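Botulinum neurotoxin type C1 (Clostridium botulinum, PDB 3R4S) probably delivers the toxin's protease to nerve cells, its receptor-binding region attaching to gangliosides and holding sialic acid at two sites. Local coordinates at residues R276-N279 and N283-Y286; I257-R262 and N402-T407; N159-I164 and I169-V174. All blocks are in the same frame, centred on the assembly; numbering follows the deposited sequence.

Interaction 1: R276-N279 and N283-Y286; sequences RRNN and NEGY. With SLB (N-acetyl-beta-neuraminic acid), chain C.
The side chain of Glu284 leaves its backbone with CG anti to the carbonyl carbon (chi1 -62°) and runs on extended (chi2 170°), carrying the carboxylate across to the peptide N-H groups of Arg277 and Asn278. Both segments belong to one long loop of the beta-trefoil domain, between strands 270-275 and 288-292, and neither forms a strand here. Glu284 fits the place because its two oxygens can serve two successive amides. OE1 takes the N-H of Arg277 on its syn lone pair, with Arg277 N to Glu284 OE1 at 2.7 Å and an almost straight bond of 170°. Glu284 OE2 accepts from Asn278 N at 2.8 Å, the donor lying above the carboxylate plane, and has a weak second bond from Arg277 N. Together these bonds fix the rotation of the carboxylate and tie the loop segment 276-279 to 283-286.

Arg276 contributes differently. Its CB rests against Glu284 OE2 at 3.4 Å, while the extended chain takes the guanidinium past the carboxylate, whose charge it probably balances at longer range. Two waters sit in the guanidinium plane, at its edge, and accept from NH1: water 1, which also accepts from Glu284 N, and water 2, which also accepts from Asn283 N and lies 2.7 Å from Glu284 OE2. NE of Arg276 is bonded to Leu260 O, which with the two waters holds this buried side chain in an otherwise surface-lying contact. Beyond Gly285, whose positive phi favours glycine, the loop reaches the sialic acid pocket. There the ring of Tyr286 lies nearly parallel to that of Tyr265, and Tyr286 OH stands 2.6 Å from O4 of the N-acetyl-beta-neuraminic acid, an atom at the ring edge and near its plane.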
# COMPACT_ATOMS: atom_id res chain seq x y z
N ARG A 276 0.54 1.95 -21.87
CA ARG A 276 1.17 0.66 -21.57
C ARG A 276 0.70 -0.43 -22.52
O ARG A 276 -0.48 -0.49 -22.87
CB ARG A 276 0.85 0.22 -20.13
CG ARG A 276 1.58 1.02 -19.05
CD ARG A 276 1.14 0.65 -17.60
NE ARG A 276 1.67 1.68 -16.71
CZ ARG A 276 2.95 1.77 -16.36
NH1 ARG A 276 3.82 0.87 -16.79
NH2 ARG A 276 3.36 2.76 -15.58
N ARG A 277 1.61 -1.30 -22.91
CA ARG A 277 1.23 -2.46 -23.71
C ARG A 277 0.98 -3.67 -22.80
O ARG A 277 0.19 -4.56 -23.13
CB ARG A 277 2.31 -2.76 -24.75
CG ARG A 277 2.57 -1.59 -25.72
CD ARG A 277 1.26 -1.09 -26.33
NE ARG A 277 1.39 0.24 -26.95
CZ ARG A 277 0.35 0.94 -27.42
NH1 ARG A 277 -0.88 0.45 -27.34
NH2 ARG A 277 0.55 2.14 -27.95
N ASN A 278 1.65 -3.69 -21.65
CA ASN A 278 1.49 -4.76 -20.68
C ASN A 278 0.71 -4.26 -19.46
O ASN A 278 1.30 -3.79 -18.49
CB ASN A 278 2.86 -5.28 -20.24
CG ASN A 278 3.80 -5.50 -21.42
OD1 ASN A 278 5.00 -5.23 -21.33
ND2 ASN A 278 3.25 -5.98 -22.53
N ASN A 279 -0.61 -4.35 -19.53
CA ASN A 279 -1.47 -3.83 -18.47
C ASN A 279 -1.37 -4.56 -17.15
O ASN A 279 -1.75 -4.02 -16.11
CB ASN A 279 -2.92 -3.82 -18.94
CG ASN A 279 -3.20 -2.70 -19.89
OD1 ASN A 279 -2.91 -1.54 -19.59
ND2 ASN A 279 -3.76 -3.03 -21.06
N ASN A 283 6.31 -2.47 -16.22
CA ASN A 283 7.60 -2.88 -16.74
C ASN A 283 7.94 -2.22 -18.07
O ASN A 283 8.64 -2.81 -18.91
CB ASN A 283 7.66 -4.41 -16.85
CG ASN A 283 6.70 -4.97 -17.88
OD1 ASN A 283 6.03 -4.23 -18.61
ND2 ASN A 283 6.63 -6.30 -17.96
N GLU A 284 7.46 -1.00 -18.27
CA GLU A 284 7.69 -0.29 -19.53
C GLU A 284 8.22 1.11 -19.27
O GLU A 284 7.91 1.74 -18.26
CB GLU A 284 6.39 -0.21 -20.34
CG GLU A 284 5.83 -1.56 -20.74
CD GLU A 284 4.44 -1.46 -21.33
OE1 GLU A 284 4.30 -1.01 -22.49
OE2 GLU A 284 3.47 -1.83 -20.64
N GLY A 285 9.05 1.59 -20.19
CA GLY A 285 9.49 2.97 -20.14
C GLY A 285 10.64 3.24 -19.20
O GLY A 285 11.28 2.32 -18.69
N TYR A 286 10.90 4.52 -18.95
CA TYR A 286 12.06 4.91 -18.19
C TYR A 286 11.78 4.96 -16.70
O TYR A 286 10.62 5.09 -16.27
CB TYR A 286 12.60 6.25 -18.67
CG TYR A 286 12.96 6.28 -20.14
CD1 TYR A 286 13.73 5.27 -20.70
CD2 TYR A 286 12.55 7.32 -20.95
CE1 TYR A 286 14.07 5.30 -22.05
CE2 TYR A 286 12.88 7.36 -22.30
CZ TYR A 286 13.65 6.34 -22.84
OH TYR A 286 13.98 6.38 -24.18
C1 SLB C . 13.75 7.56 -30.00
C2 SLB C . 14.59 8.16 -28.90
C3 SLB C . 13.82 8.07 -27.58
C4 SLB C . 14.58 8.78 -26.46
C5 SLB C . 14.80 10.22 -26.85
C6 SLB C . 15.57 10.28 -28.18
C7 SLB C . 15.65 11.73 -28.62
C8 SLB C . 16.62 11.89 -29.80
C9 SLB C . 16.76 13.35 -30.22
C10 SLB C . 15.51 11.89 -25.20
C11 SLB C . 16.59 12.26 -24.23
N5 SLB C . 15.73 10.75 -25.86
O1A SLB C . 12.79 8.21 -30.47
O1B SLB C . 14.05 6.41 -30.39
O2 SLB C . 15.79 7.37 -28.81
O4 SLB C . 13.82 8.75 -25.24
O6 SLB C . 14.95 9.51 -29.23
O7 SLB C . 14.32 12.12 -28.99
O8 SLB C . 17.92 11.37 -29.46
O9 SLB C . 15.67 13.67 -31.10
O10 SLB C . 14.51 12.58 -25.36
O HOH W 1 6.49 0.85 -16.08
O HOH W 2 3.81 -1.74 -17.96

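Interaction 2: I257-R262 and N402-T407; sequences IDYLNR and NYLVPT
A type I beta turn in the beta-trefoil domain, from Tyr259 to Arg262, supplies both side chains that receive Leu404 of strand 401-409. The turn is closed by Arg262 N bonding to Tyr259 O at 3.0 Å, and this brings its first and last residues round to the same partner. Leu404 has CG anti to its backbone N (chi1 -175°), which projects the isobutyl group from the strand toward the turn. Its CD2 methyl sits over one face of the Tyr259 ring in a CH-pi contact, 3.8 Å from the ring centroid and 23° off the normal. The methyl is displaced toward the rim, and its nearest ring atom is Tyr259 CD1, 3.5 Å from Leu404 CD2. The other methyl, CD1, comes near CZ of the ring.

The same CD2 also lies over a face of the Arg262 guanidinium, with Arg262 NE and Leu404 CD2 3.7 Å apart. Arginine suits this place because the flat face of its head can lie against a methyl while its edge keeps a polar partner: Arg262 NH1 donates to Asn261 OD1 at 3.1 Å, close to the guanidinium plane. Leucine suits its own because CD2 is compact enough to lie over both flat groups while CD1 approaches the ring, and its backbone is bonded to Phe273, which holds the strand beside 270-275. The contact thus joins the turn after strand 251-256 to strand 401-409, some 140 residues on, within the beta-trefoil fold.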
# COMPACT_ATOMS: atom_id res chain seq x y z
N ILE A 257 -1.48 9.00 -10.65
CA ILE A 257 -2.64 8.24 -10.20
C ILE A 257 -3.81 8.32 -11.20
O ILE A 257 -4.58 7.37 -11.36
CB ILE A 257 -3.09 8.66 -8.78
CG1 ILE A 257 -1.98 8.37 -7.76
CG2 ILE A 257 -4.39 7.94 -8.37
CD1 ILE A 257 -1.40 6.96 -7.86
N ASP A 258 -3.94 9.46 -11.87
CA ASP A 258 -4.98 9.62 -12.90
C ASP A 258 -4.66 8.88 -14.20
O ASP A 258 -5.51 8.78 -15.07
CB ASP A 258 -5.20 11.10 -13.21
CG ASP A 258 -6.20 11.75 -12.28
OD1 ASP A 258 -6.80 11.02 -11.46
OD2 ASP A 258 -6.40 12.98 -12.37
N TYR A 259 -3.44 8.36 -14.33
CA TYR A 259 -3.01 7.74 -15.58
C TYR A 259 -2.14 6.51 -15.34
O TYR A 259 -1.01 6.44 -15.83
CB TYR A 259 -2.23 8.75 -16.43
CG TYR A 259 -3.12 9.83 -17.00
CD1 TYR A 259 -3.79 9.63 -18.21
CD2 TYR A 259 -3.28 11.04 -16.35
CE1 TYR A 259 -4.61 10.62 -18.75
CE2 TYR A 259 -4.10 12.04 -16.88
CZ TYR A 259 -4.75 11.82 -18.08
OH TYR A 259 -5.57 12.79 -18.62
N LEU A 260 -2.68 5.54 -14.61
CA LEU A 260 -1.92 4.36 -14.22
C LEU A 260 -1.60 3.50 -15.43
O LEU A 260 -0.63 2.74 -15.41
CB LEU A 260 -2.69 3.54 -13.17
CG LEU A 260 -2.87 4.26 -11.83
CD1 LEU A 260 -3.68 3.42 -10.86
CD2 LEU A 260 -1.52 4.59 -11.23
N ASN A 261 -2.41 3.62 -16.48
CA ASN A 261 -2.16 2.86 -17.71
C ASN A 261 -1.13 3.52 -18.63
O ASN A 261 -0.97 3.10 -19.77
CB ASN A 261 -3.47 2.59 -18.46
CG ASN A 261 -4.05 3.86 -19.09
OD1 ASN A 261 -3.67 4.97 -18.74
ND2 ASN A 261 -5.00 3.68 -20.01
N ARG A 262 -0.44 4.54 -18.13
CA ARG A 262 0.60 5.23 -18.90
C ARG A 262 1.97 5.04 -18.27
O ARG A 262 2.13 5.14 -17.05
CB ARG A 262 0.33 6.72 -19.00
CG ARG A 262 -1.04 7.11 -19.52
CD ARG A 262 -1.24 6.67 -20.94
NE ARG A 262 -1.94 7.69 -21.72
CZ ARG A 262 -3.26 7.87 -21.71
NH1 ARG A 262 -4.04 7.11 -20.95
NH2 ARG A 262 -3.78 8.83 -22.46
N ASN A 402 -0.32 16.95 -29.94
CA ASN A 402 -0.68 16.77 -28.55
C ASN A 402 0.11 15.64 -27.88
O ASN A 402 0.17 14.53 -28.41
CB ASN A 402 -2.18 16.49 -28.43
CG ASN A 402 -3.00 17.76 -28.44
OD1 ASN A 402 -2.55 18.81 -27.99
ND2 ASN A 402 -4.23 17.67 -28.95
N TYR A 403 0.71 15.95 -26.74
CA TYR A 403 1.35 14.93 -25.91
C TYR A 403 0.87 15.07 -24.47
O TYR A 403 0.58 16.17 -24.01
CB TYR A 403 2.88 15.07 -25.93
CG TYR A 403 3.51 14.89 -27.30
CD1 TYR A 403 3.94 13.63 -27.72
CD2 TYR A 403 3.69 15.96 -28.16
CE1 TYR A 403 4.52 13.45 -28.97
CE2 TYR A 403 4.27 15.80 -29.41
CZ TYR A 403 4.68 14.55 -29.81
OH TYR A 403 5.25 14.37 -31.04
N LEU A 404 0.80 13.94 -23.77
CA LEU A 404 0.50 13.94 -22.34
C LEU A 404 1.82 14.07 -21.61
O LEU A 404 2.68 13.20 -21.73
CB LEU A 404 -0.22 12.64 -21.96
CG LEU A 404 -0.73 12.49 -20.51
CD1 LEU A 404 -1.72 13.60 -20.17
CD2 LEU A 404 -1.38 11.13 -20.34
N VAL A 405 2.00 15.16 -20.85
CA VAL A 405 3.30 15.50 -20.29
C VAL A 405 3.18 15.90 -18.82
O VAL A 405 2.13 16.39 -18.40
CB VAL A 405 3.93 16.69 -21.05
CG1 VAL A 405 4.10 16.34 -22.52
CG2 VAL A 405 3.07 17.96 -20.90
N PRO A 406 4.25 15.68 -18.03
CA PRO A 406 4.21 16.18 -16.65
C PRO A 406 4.40 17.68 -16.66
O PRO A 406 5.11 18.23 -17.52
CB PRO A 406 5.41 15.48 -15.99
CG PRO A 406 6.40 15.31 -17.10
CD PRO A 406 5.55 15.05 -18.35
N THR A 407 3.76 18.36 -15.71
CA THR A 407 3.83 19.82 -15.65
C THR A 407 4.01 20.31 -14.22
O THR A 407 3.80 19.56 -13.25
CB THR A 407 2.54 20.49 -16.16
OG1 THR A 407 1.44 20.07 -15.34
CG2 THR A 407 2.26 20.11 -17.62

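Interaction 3: N159-I164 and I169-V174; sequences NMKIYI and IDTIKV
The carbonyl oxygen of Ile162 is shared by two successive N-H groups of the opposite strand. Ile169 N donates to Ile162 O at 2.9 Å, in the carbonyl plane, and Asp170 N reaches Ile162 O weakly at 3.4 Å. Two residues thus face one, a classic beta bulge. Asp170 returns a regular bond, its O accepting from Ile162 N at 3.0 Å. Further along, Met160 and Ile172 form a hydrogen-bonded pair in which Met160 N to Ile172 O is 2.8 Å, and Ile172 N to Met160 O is 3.0 Å.

Strands 159-164 and 167-173 make a beta hairpin at the edge of an antiparallel sheet in the concanavalin-like, jelly-roll domain, with segments 159-164 and 169-173 running at 169° to one another; strand 148-155 flanks 159-164 on its other side. Met160 and Ile162 turn one way, into the apolar interior, where they meet Phe119, Leu121 and Leu117 of strand 116-124, so long and branched apolar side chains fit. Asp170 lies on that face too, its CB against CG2 of Ile162, while its carboxylate is taken up by the backbone N of Asn132. Lys161 and Thr171 leave by the other face, side by side and pointing the same way, as polar chains suited to a less buried surface.

Near the bulge, Ile164 CG1 packs on Ile169 CG1 at 3.6 Å. With OG1 opposite its own backbone N (chi1 174°), Thr171 presents the hydroxyl to water 3, which lies 2.7 Å from Thr171 OG1 and gives a proton to Asn159 OD1. The CG2 methyl of Val174 rests beside the backbone N of Met160.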
# COMPACT_ATOMS: atom_id res chain seq x y z
N ASN A 159 -23.55 -6.48 15.01
CA ASN A 159 -23.06 -6.69 13.65
C ASN A 159 -21.64 -7.22 13.60
O ASN A 159 -20.86 -7.08 14.56
CB ASN A 159 -23.13 -5.37 12.89
CG ASN A 159 -24.53 -4.81 12.84
OD1 ASN A 159 -25.40 -5.37 12.18
ND2 ASN A 159 -24.75 -3.72 13.56
N MET A 160 -21.30 -7.82 12.48
CA MET A 160 -19.91 -8.16 12.18
C MET A 160 -19.48 -7.21 11.08
O MET A 160 -20.24 -6.94 10.13
CB MET A 160 -19.75 -9.63 11.77
CG MET A 160 -20.44 -10.02 10.47
SD MET A 160 -20.28 -11.80 10.12
CE MET A 160 -18.54 -12.00 10.39
N LYS A 161 -18.29 -6.64 11.24
CA LYS A 161 -17.85 -5.58 10.36
C LYS A 161 -16.42 -5.83 9.92
O LYS A 161 -15.62 -6.43 10.65
CB LYS A 161 -17.93 -4.22 11.08
CG LYS A 161 -19.32 -3.85 11.56
CD LYS A 161 -19.30 -2.52 12.30
CE LYS A 161 -20.40 -2.48 13.35
NZ LYS A 161 -20.25 -1.34 14.30
N ILE A 162 -16.08 -5.37 8.73
CA ILE A 162 -14.70 -5.37 8.32
C ILE A 162 -14.33 -3.98 7.82
O ILE A 162 -15.10 -3.35 7.08
CB ILE A 162 -14.37 -6.48 7.29
CG1 ILE A 162 -12.89 -6.41 6.90
CG2 ILE A 162 -15.25 -6.35 6.04
CD1 ILE A 162 -12.40 -7.67 6.21
N TYR A 163 -13.19 -3.49 8.29
CA TYR A 163 -12.64 -2.21 7.87
C TYR A 163 -11.33 -2.42 7.12
O TYR A 163 -10.59 -3.37 7.39
CB TYR A 163 -12.33 -1.33 9.07
CG TYR A 163 -13.47 -1.03 10.03
CD1 TYR A 163 -13.92 0.28 10.20
CD2 TYR A 163 -14.06 -2.02 10.79
CE1 TYR A 163 -14.95 0.59 11.09
CE2 TYR A 163 -15.10 -1.73 11.69
CZ TYR A 163 -15.53 -0.42 11.83
OH TYR A 163 -16.54 -0.13 12.72
N ILE A 164 -11.03 -1.51 6.20
CA ILE A 164 -9.78 -1.55 5.47
C ILE A 164 -9.18 -0.15 5.59
O ILE A 164 -9.85 0.84 5.31
CB ILE A 164 -10.01 -1.94 3.99
CG1 ILE A 164 -10.67 -3.31 3.91
CG2 ILE A 164 -8.69 -1.92 3.19
CD1 ILE A 164 -9.79 -4.45 4.44
N ILE A 169 -16.08 -1.16 5.42
CA ILE A 169 -16.23 -1.67 4.05
C ILE A 169 -17.46 -2.58 3.93
O ILE A 169 -18.11 -2.63 2.90
CB ILE A 169 -14.96 -2.48 3.63
CG1 ILE A 169 -13.77 -1.54 3.42
CG2 ILE A 169 -15.20 -3.31 2.39
CD1 ILE A 169 -14.08 -0.33 2.56
N ASP A 170 -17.77 -3.31 5.00
CA ASP A 170 -18.87 -4.29 4.97
C ASP A 170 -19.40 -4.49 6.38
O ASP A 170 -18.63 -4.56 7.34
CB ASP A 170 -18.37 -5.64 4.42
CG ASP A 170 -19.50 -6.54 3.93
OD1 ASP A 170 -20.68 -6.14 3.98
OD2 ASP A 170 -19.20 -7.68 3.48
N THR A 171 -20.72 -4.57 6.51
CA THR A 171 -21.36 -4.77 7.80
C THR A 171 -22.58 -5.65 7.59
O THR A 171 -23.28 -5.51 6.58
CB THR A 171 -21.77 -3.44 8.47
OG1 THR A 171 -22.51 -3.70 9.66
CG2 THR A 171 -22.62 -2.57 7.52
N ILE A 172 -22.80 -6.59 8.51
CA ILE A 172 -23.92 -7.52 8.46
C ILE A 172 -24.38 -7.87 9.87
O ILE A 172 -23.56 -8.09 10.77
CB ILE A 172 -23.56 -8.82 7.69
CG1 ILE A 172 -23.03 -8.48 6.30
CG2 ILE A 172 -24.78 -9.70 7.54
CD1 ILE A 172 -22.92 -9.68 5.35
N LYS A 173 -25.69 -7.91 10.08
CA LYS A 173 -26.25 -8.31 11.36
C LYS A 173 -25.84 -9.74 11.64
O LYS A 173 -25.95 -10.60 10.77
CB LYS A 173 -27.78 -8.21 11.33
CG LYS A 173 -28.47 -8.74 12.60
CD LYS A 173 -28.16 -7.85 13.79
CE LYS A 173 -28.55 -8.49 15.13
NZ LYS A 173 -27.49 -9.41 15.70
N VAL A 174 -25.35 -10.02 12.85
CA VAL A 174 -24.95 -11.38 13.19
C VAL A 174 -26.19 -12.23 13.44
O VAL A 174 -27.06 -11.84 14.23
CB VAL A 174 -24.03 -11.42 14.44
CG1 VAL A 174 -23.73 -12.87 14.84
CG2 VAL A 174 -22.74 -10.64 14.19
O HOH W 3 -25.13 -4.39 9.48

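Interaction 3 comes first along the chain, in the concanavalin-like part of the receptor-binding region; interactions 1 and 2 follow in the trefoil part, with interaction 1 nested inside the long loop closed by interaction 2. Their centres are about 13 Å apart and they touch: the backbone N of Arg276 in interaction 1 probably bonds to Asn261 O of the turn in interaction 2. Interaction 3 lies in a separate sheet, about 38 Å from interaction 1 and about 37 Å from interaction 2, centre to centre. The two trefoil contacts therefore form one connected region, continuous through Tyr286 with a sialic acid pocket, whereas the hairpin belongs to the other domain and touches neither.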